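Local coordinates for protein putative L-alanine-DL-glutamate epimerase (Burkholderia xenovorans, PDB 3SN0) that probably acts as a metal-dependent racemase or epimerase of the mandelate racemase/muconate lactonizing enzyme family and binds magnesium and small dicarboxylates such as fumarate, at residues A[123-128]-A[343-348]; A[160-165]-A[214-219]. One frame throughout, in Å; residues are numbered along the deposited sequence. Where two conformers were deposited one is given.

How the contacts relate
Contacts 1 and 2 are neighbours in the C-terminal barrel of this enolase-superfamily protein, their centres about 10 Å apart, and both reach the same fumarate. In chain order, 123-128 comes first, 160-165 and 214-219 follow, and 343-348 comes last, so the strand pair of contact 2 is formed within the part of the chain that contact 1 brackets. Segment 123-128 lies between 343-348 and 160-165: the Cys126 N to Lys163 O distance of 2.8 Å and the Thr128 OG1 to Asn165 OD1 distance of 2.6 Å probably mark hydrogen bonds between the contacts. Contact 1 supplies a histidine to the ligand, contact 2 an asparagine and a magnesium-binding aspartate.

Contact 1 (A[123-128]-A[343-348]); sequences WSHCPT and ETDIDR. With FUM (fumaric acid), chain C.
His125 is held between a carboxylate and the ligand: ND1 gives its hydrogen to OD1 of Asp345 over 2.6 Å, and NE2 gives one to O7 of fumarate over 2.9 Å. The first bond is nearly straight (167°), uses the syn lone pair of OD1 and lies close to the imidazole plane, although the carboxylate is turned 65° from the ring. Bonds at both nitrogens fix the ring's rotation; this His-carboxylate hydrogen bond thus presents the histidine to the fumarate site. Next to it Ser124 OG donates to OE2 of Glu343 at 2.6 Å, reaching that oxygen on its anti side; the extended glutamate chain, with CG anti to the backbone N (chi1 -179°), carries the carboxylate up to the serine. Ser124 N adds a backbone bond to Thr344 O at 2.8 Å, continuing the parallel bridge of Trp123 with Thr344.

Farther out, the indole NE1 of Trp123 donates within its own ring plane to OD2 of Asp347, 3.1 Å away, approaching from above the carboxylate plane. Two waters tie the same OD2 to the carbonyl oxygens of Ser124 and His125. Ile346 lays CB over the centre of the indole's five-membered ring, a CH-pi contact 3.5 Å from the centroid, while Cys126 SG covers the opposite face toward the rim. Arg130 forms a salt bridge with Asp347, Trp129 stacks on His125, and Trp123 packs on Glu153 and Ala154 of helix 144-156. In its sheet, strand 118-123 is flanked by 342-344 (parallel) and 366-368 (antiparallel).

Contact 2 (A[160-165]-A[214-219]); sequences RAIKTN and VEILLD. With MG (magnesium ion), chain B; FUM (fumaric acid), chain C.
Asp219 OD2 is gripped by the magnesium ion at 2.2 Å, and Lys163 CE of the neighbouring strand comes within 3.5 Å of the same oxygen. Three waters together with Glu245 and Glu269 complete the coordination, while the other carboxylate oxygen, OD1, has its rotation fixed by hydrogen bonds from one of these waters and from the backbone N of Asn221, whose own OD1 accepts a bond from Asn165 ND2. That amide nitrogen also donates to O8 of fumarate at 2.9 Å, and a metal-bound water gives a second hydrogen bond to O8.

Lys163 runs over Leu217 toward the metal site. Its CG meets CB of Leu217 at 3.6 Å, the two side chains crossing at about a right angle. In the conformer given, the bend at chi3 (79°) turns the amino end toward Tyr122, its hydrogen-bond partner, and Glu245, with which it forms a salt bridge.

Beneath these groups, strands 161-164 and 215-219 pair in parallel, 4.7 Å apart at their axes, through five backbone hydrogen bonds that run from Glu215 N to Arg160 O through to Asp219 N to Thr164 O. Ala161, Lys163 and Leu217 share one face with Glu215; CD1 of Leu217 packs on CB of Ala161 at 3.8 Å. On the other face Ile162, Thr164, Ile216 and Leu218 meet in van der Waals contact, and helix 193-210 packs against the first three, as in a TIM barrel. Lysine and metal ligand thus come from adjacent strands, consistent with the enolase-superfamily pattern of a magnesium-bound carboxylate; the ion would probably offset the negative charge of the carboxylates that bind it.

Contact 1 (A[123-128]-A[343-348])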
loop_
_atom_site.group_PDB
_atom_site.type_symbol
_atom_site.label_atom_id
_atom_site.label_comp_id
_atom_site.label_asym_id
_atom_site.label_seq_id
_atom_site.Cartn_x
_atom_site.Cartn_y
_atom_site.Cartn_z
ATOM N N TRP A 123 20.261 34.850 4.582
ATOM C CA TRP A 123 21.626 35.086 4.125
ATOM C C TRP A 123 22.284 33.713 4.034
ATOM O O TRP A 123 22.616 33.079 5.049
ATOM C CB TRP A 123 22.362 35.993 5.117
ATOM C CG TRP A 123 23.812 36.266 4.841
ATOM C CD1 TRP A 123 24.646 35.585 4.004
ATOM C CD2 TRP A 123 24.615 37.268 5.466
ATOM N NE1 TRP A 123 25.908 36.116 4.044
ATOM C CE2 TRP A 123 25.925 37.142 4.946
ATOM C CE3 TRP A 123 24.356 38.261 6.419
ATOM C CZ2 TRP A 123 26.977 37.972 5.341
ATOM C CZ3 TRP A 123 25.404 39.102 6.800
ATOM C CH2 TRP A 123 26.695 38.949 6.262
ATOM N N SER A 124 22.448 33.269 2.804
ATOM C CA SER A 124 22.932 31.933 2.513
ATOM C C SER A 124 24.450 31.866 2.548
ATOM O O SER A 124 25.129 32.887 2.505
ATOM C CB SER A 124 22.392 31.497 1.152
ATOM O OG SER A 124 22.519 30.101 0.995
ATOM N N HIS A 125 24.989 30.651 2.582
ATOM C CA HIS A 125 26.441 30.448 2.596
ATOM C C HIS A 125 27.116 31.361 3.617
ATOM O O HIS A 125 28.063 32.071 3.314
ATOM C CB HIS A 125 27.001 30.627 1.187
ATOM C CG HIS A 125 26.312 29.747 0.187
ATOM N ND1 HIS A 125 25.303 30.206 -0.635
ATOM C CD2 HIS A 125 26.420 28.421 -0.054
ATOM C CE1 HIS A 125 24.837 29.198 -1.354
ATOM N NE2 HIS A 125 25.502 28.104 -1.026
ATOM N N CYS A 126 26.584 31.295 4.833
ATOM C CA CYS A 126 26.934 32.175 5.926
ATOM C C CYS A 126 27.246 31.336 7.160
ATOM O O CYS A 126 26.313 30.873 7.855
ATOM C CB CYS A 126 25.767 33.105 6.215
ATOM S SG CYS A 126 26.072 34.274 7.575
ATOM N N PRO A 127 28.534 31.141 7.464
ATOM C CA PRO A 127 29.741 31.782 6.920
ATOM C C PRO A 127 30.477 30.983 5.833
ATOM O O PRO A 127 31.652 31.235 5.572
ATOM C CB PRO A 127 30.625 31.917 8.164
ATOM C CG PRO A 127 30.234 30.726 9.017
ATOM C CD PRO A 127 28.867 30.269 8.600
ATOM N N THR A 128 29.772 30.077 5.160
ATOM C CA THR A 128 30.365 29.185 4.161
ATOM C C THR A 128 31.251 29.894 3.112
ATOM O O THR A 128 32.357 29.458 2.853
ATOM C CB THR A 128 29.257 28.411 3.470
ATOM O OG1 THR A 128 28.426 27.811 4.478
ATOM C CG2 THR A 128 29.811 27.358 2.517
ATOM N N GLU A 343 16.150 32.443 -0.569
ATOM C CA GLU A 343 17.587 32.386 -0.383
ATOM C C GLU A 343 18.239 33.546 -1.096
ATOM O O GLU A 343 17.816 33.937 -2.188
ATOM C CB GLU A 343 18.114 31.094 -1.003
ATOM C CG GLU A 343 19.604 30.918 -0.854
ATOM C CD GLU A 343 20.150 29.684 -1.528
ATOM O OE1 GLU A 343 19.459 29.065 -2.366
ATOM O OE2 GLU A 343 21.295 29.337 -1.210
ATOM N N THR A 344 19.287 34.087 -0.503
ATOM C CA THR A 344 20.145 34.966 -1.258
ATOM C C THR A 344 21.523 35.000 -0.617
ATOM O O THR A 344 21.641 34.811 0.587
ATOM C CB THR A 344 19.551 36.393 -1.358
ATOM O OG1 THR A 344 20.151 37.074 -2.458
ATOM C CG2 THR A 344 19.802 37.174 -0.075
ATOM N N ASP A 345 22.549 35.226 -1.437
ATOM C CA ASP A 345 23.913 35.445 -0.925
ATOM C C ASP A 345 24.101 36.949 -0.677
ATOM O O ASP A 345 23.916 37.778 -1.571
ATOM C CB ASP A 345 24.966 34.953 -1.902
ATOM C CG ASP A 345 25.072 33.425 -1.955
ATOM O OD1 ASP A 345 24.762 32.739 -0.952
ATOM O OD2 ASP A 345 25.470 32.923 -3.025
ATOM N N ILE A 346 24.487 37.298 0.540
ATOM C CA ILE A 346 24.740 38.677 0.883
ATOM C C ILE A 346 26.229 39.000 0.685
ATOM O O ILE A 346 26.584 40.145 0.474
ATOM C CB ILE A 346 24.247 38.952 2.331
ATOM C CG1 ILE A 346 22.729 38.830 2.381
ATOM C CG2 ILE A 346 24.718 40.301 2.849
ATOM C CD1 ILE A 346 21.979 39.750 1.386
ATOM N N ASP A 347 27.094 37.988 0.738
ATOM C CA ASP A 347 28.480 38.166 0.383
ATOM C C ASP A 347 28.541 38.314 -1.127
ATOM O O ASP A 347 28.089 37.419 -1.860
ATOM C CB ASP A 347 29.325 36.955 0.815
ATOM C CG ASP A 347 29.348 36.772 2.316
ATOM O OD1 ASP A 347 29.956 37.636 2.992
ATOM O OD2 ASP A 347 28.720 35.797 2.805
ATOM N N ARG A 348 29.105 39.418 -1.599
ATOM C CA ARG A 348 29.181 39.686 -3.040
ATOM C C ARG A 348 30.612 39.896 -3.483
ATOM O O ARG A 348 31.450 40.343 -2.712
ATOM C CB ARG A 348 28.370 40.938 -3.424
ATOM C CG ARG A 348 26.919 40.955 -2.974
ATOM C CD ARG A 348 26.098 39.676 -3.283
ATOM N NE ARG A 348 26.025 39.299 -4.707
ATOM C CZ ARG A 348 25.257 38.310 -5.184
ATOM N NH1 ARG A 348 25.256 38.013 -6.485
ATOM N NH2 ARG A 348 24.473 37.607 -4.377
HETATM O OXT FUM C . 29.376 22.322 -0.734
HETATM C C FUM C . 29.039 22.914 -1.793
HETATM O O FUM C . 29.758 22.844 -2.821
HETATM C C4 FUM C . 27.817 23.750 -1.863
HETATM C C5 FUM C . 26.988 23.891 -0.824
HETATM C C6 FUM C . 25.763 24.724 -0.932
HETATM O O7 FUM C . 25.573 25.393 -1.985
HETATM O O8 FUM C . 24.943 24.737 0.033
HETATM O O HOH W 1 26.540 34.956 1.098
HETATM O O HOH W 2 29.886 33.774 4.276
#

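Contact 2 (A[160-165]-A[214-219])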
loop_
_atom_site.group_PDB
_atom_site.type_symbol
_atom_site.label_atom_id
_atom_site.label_comp_id
_atom_site.label_asym_id
_atom_site.label_seq_id
_atom_site.Cartn_x
_atom_site.Cartn_y
_atom_site.Cartn_z
ATOM N N ARG A 160 17.193 38.019 9.112
ATOM C CA ARG A 160 16.363 37.273 10.053
ATOM C C ARG A 160 16.741 35.801 10.113
ATOM O O ARG A 160 16.251 35.053 10.977
ATOM C CB ARG A 160 14.919 37.380 9.624
ATOM C CG ARG A 160 14.423 38.815 9.592
ATOM C CD ARG A 160 13.066 38.915 8.956
ATOM N NE ARG A 160 12.657 40.311 8.786
ATOM C CZ ARG A 160 11.450 40.693 8.379
ATOM N NH1 ARG A 160 10.510 39.787 8.100
ATOM N NH2 ARG A 160 11.180 41.988 8.247
ATOM N N ALA A 161 17.580 35.394 9.177
ATOM C CA ALA A 161 17.969 33.975 9.043
ATOM C C ALA A 161 19.271 33.834 8.294
ATOM O O ALA A 161 19.577 34.648 7.448
ATOM C CB ALA A 161 16.862 33.168 8.341
ATOM N N ILE A 162 20.030 32.773 8.598
ATOM C CA ILE A 162 21.310 32.511 7.944
ATOM C C ILE A 162 21.431 31.007 7.717
ATOM O O ILE A 162 20.849 30.237 8.476
ATOM C CB ILE A 162 22.526 33.021 8.804
ATOM C CG1 ILE A 162 22.602 32.281 10.148
ATOM C CG2 ILE A 162 22.421 34.530 9.028
ATOM C CD1 ILE A 162 23.671 32.808 11.107
ATOM N N LYS A 163 22.149 30.602 6.659
ATOM C CA LYS A 163 22.359 29.184 6.373
ATOM C C LYS A 163 23.825 28.824 6.285
ATOM O O LYS A 163 24.594 29.453 5.532
ATOM C CB LYS A 163 21.657 28.759 5.083
ATOM C CG LYS A 163 21.602 27.241 4.906
ATOM C CD LYS A 163 20.641 26.801 3.796
ATOM C CE LYS A 163 21.240 26.952 2.408
ATOM N NZ LYS A 163 20.204 26.774 1.359
ATOM N N THR A 164 24.204 27.796 7.040
ATOM C CA THR A 164 25.555 27.292 7.025
ATOM C C THR A 164 25.595 25.859 6.481
ATOM O O THR A 164 24.554 25.255 6.195
ATOM C CB THR A 164 26.221 27.373 8.427
ATOM O OG1 THR A 164 27.613 27.097 8.285
ATOM C CG2 THR A 164 25.591 26.377 9.445
ATOM N N ASN A 165 26.799 25.324 6.358
ATOM C CA ASN A 165 27.045 23.963 5.833
ATOM C C ASN A 165 27.895 23.222 6.875
ATOM O O ASN A 165 27.792 23.541 8.047
ATOM C CB ASN A 165 27.720 24.050 4.453
ATOM C CG ASN A 165 26.869 24.781 3.420
ATOM O OD1 ASN A 165 26.857 26.024 3.360
ATOM N ND2 ASN A 165 26.163 24.009 2.564
ATOM N N VAL A 214 17.506 35.449 15.486
ATOM C CA VAL A 214 17.920 35.097 14.128
ATOM C C VAL A 214 17.811 33.580 13.961
ATOM O O VAL A 214 18.201 32.813 14.861
ATOM C CB VAL A 214 19.382 35.588 13.841
ATOM C CG1 VAL A 214 19.925 35.035 12.535
ATOM C CG2 VAL A 214 19.443 37.101 13.850
ATOM N N GLU A 215 17.258 33.140 12.830
ATOM C CA GLU A 215 17.061 31.708 12.583
ATOM C C GLU A 215 18.293 31.117 11.938
ATOM O O GLU A 215 18.966 31.782 11.139
ATOM C CB GLU A 215 15.852 31.482 11.678
ATOM C CG GLU A 215 14.533 31.939 12.283
ATOM C CD GLU A 215 13.891 30.904 13.159
ATOM O OE1 GLU A 215 14.489 29.825 13.401
ATOM O OE2 GLU A 215 12.761 31.170 13.608
ATOM N N ILE A 216 18.593 29.864 12.280
ATOM C CA ILE A 216 19.742 29.169 11.714
ATOM C C ILE A 216 19.262 27.973 10.890
ATOM O O ILE A 216 18.499 27.133 11.382
ATOM C CB ILE A 216 20.715 28.711 12.812
ATOM C CG1 ILE A 216 21.364 29.934 13.469
ATOM C CG2 ILE A 216 21.754 27.782 12.232
ATOM C CD1 ILE A 216 22.317 29.629 14.614
ATOM N N LEU A 217 19.657 27.966 9.619
ATOM C CA LEU A 217 19.406 26.864 8.709
ATOM C C LEU A 217 20.699 26.062 8.551
ATOM O O LEU A 217 21.793 26.633 8.488
ATOM C CB LEU A 217 18.962 27.381 7.339
ATOM C CG LEU A 217 17.620 28.121 7.230
ATOM C CD1 LEU A 217 17.583 29.454 8.024
ATOM C CD2 LEU A 217 17.354 28.370 5.776
ATOM N N LEU A 218 20.574 24.755 8.428
ATOM C CA LEU A 218 21.740 23.866 8.259
ATOM C C LEU A 218 21.585 23.075 6.969
ATOM O O LEU A 218 20.626 22.333 6.822
ATOM C CB LEU A 218 21.860 22.898 9.426
ATOM C CG LEU A 218 22.972 21.843 9.369
ATOM C CD1 LEU A 218 24.367 22.501 9.206
ATOM C CD2 LEU A 218 22.908 20.923 10.589
ATOM N N ASP A 219 22.518 23.239 6.039
ATOM C CA ASP A 219 22.485 22.509 4.784
ATOM C C ASP A 219 23.532 21.397 4.825
ATOM O O ASP A 219 24.722 21.660 4.937
ATOM C CB ASP A 219 22.737 23.454 3.610
ATOM C CG ASP A 219 22.267 22.896 2.285
ATOM O OD1 ASP A 219 22.203 21.655 2.144
ATOM O OD2 ASP A 219 21.984 23.716 1.371
HETATM MG MG MG B . 20.912 23.386 -0.509
HETATM O OXT FUM C . 29.376 22.322 -0.734
HETATM C C FUM C . 29.039 22.914 -1.793
HETATM O O FUM C . 29.758 22.844 -2.821
HETATM C C4 FUM C . 27.817 23.750 -1.863
HETATM C C5 FUM C . 26.988 23.891 -0.824
HETATM C C6 FUM C . 25.763 24.724 -0.932
HETATM O O7 FUM C . 25.573 25.393 -1.985
HETATM O O8 FUM C . 24.943 24.737 0.033
HETATM O O HOH W 3 21.135 21.427 -0.221
HETATM O O HOH W 4 22.636 23.771 -1.446
HETATM O O HOH W 5 20.546 25.539 -0.668
#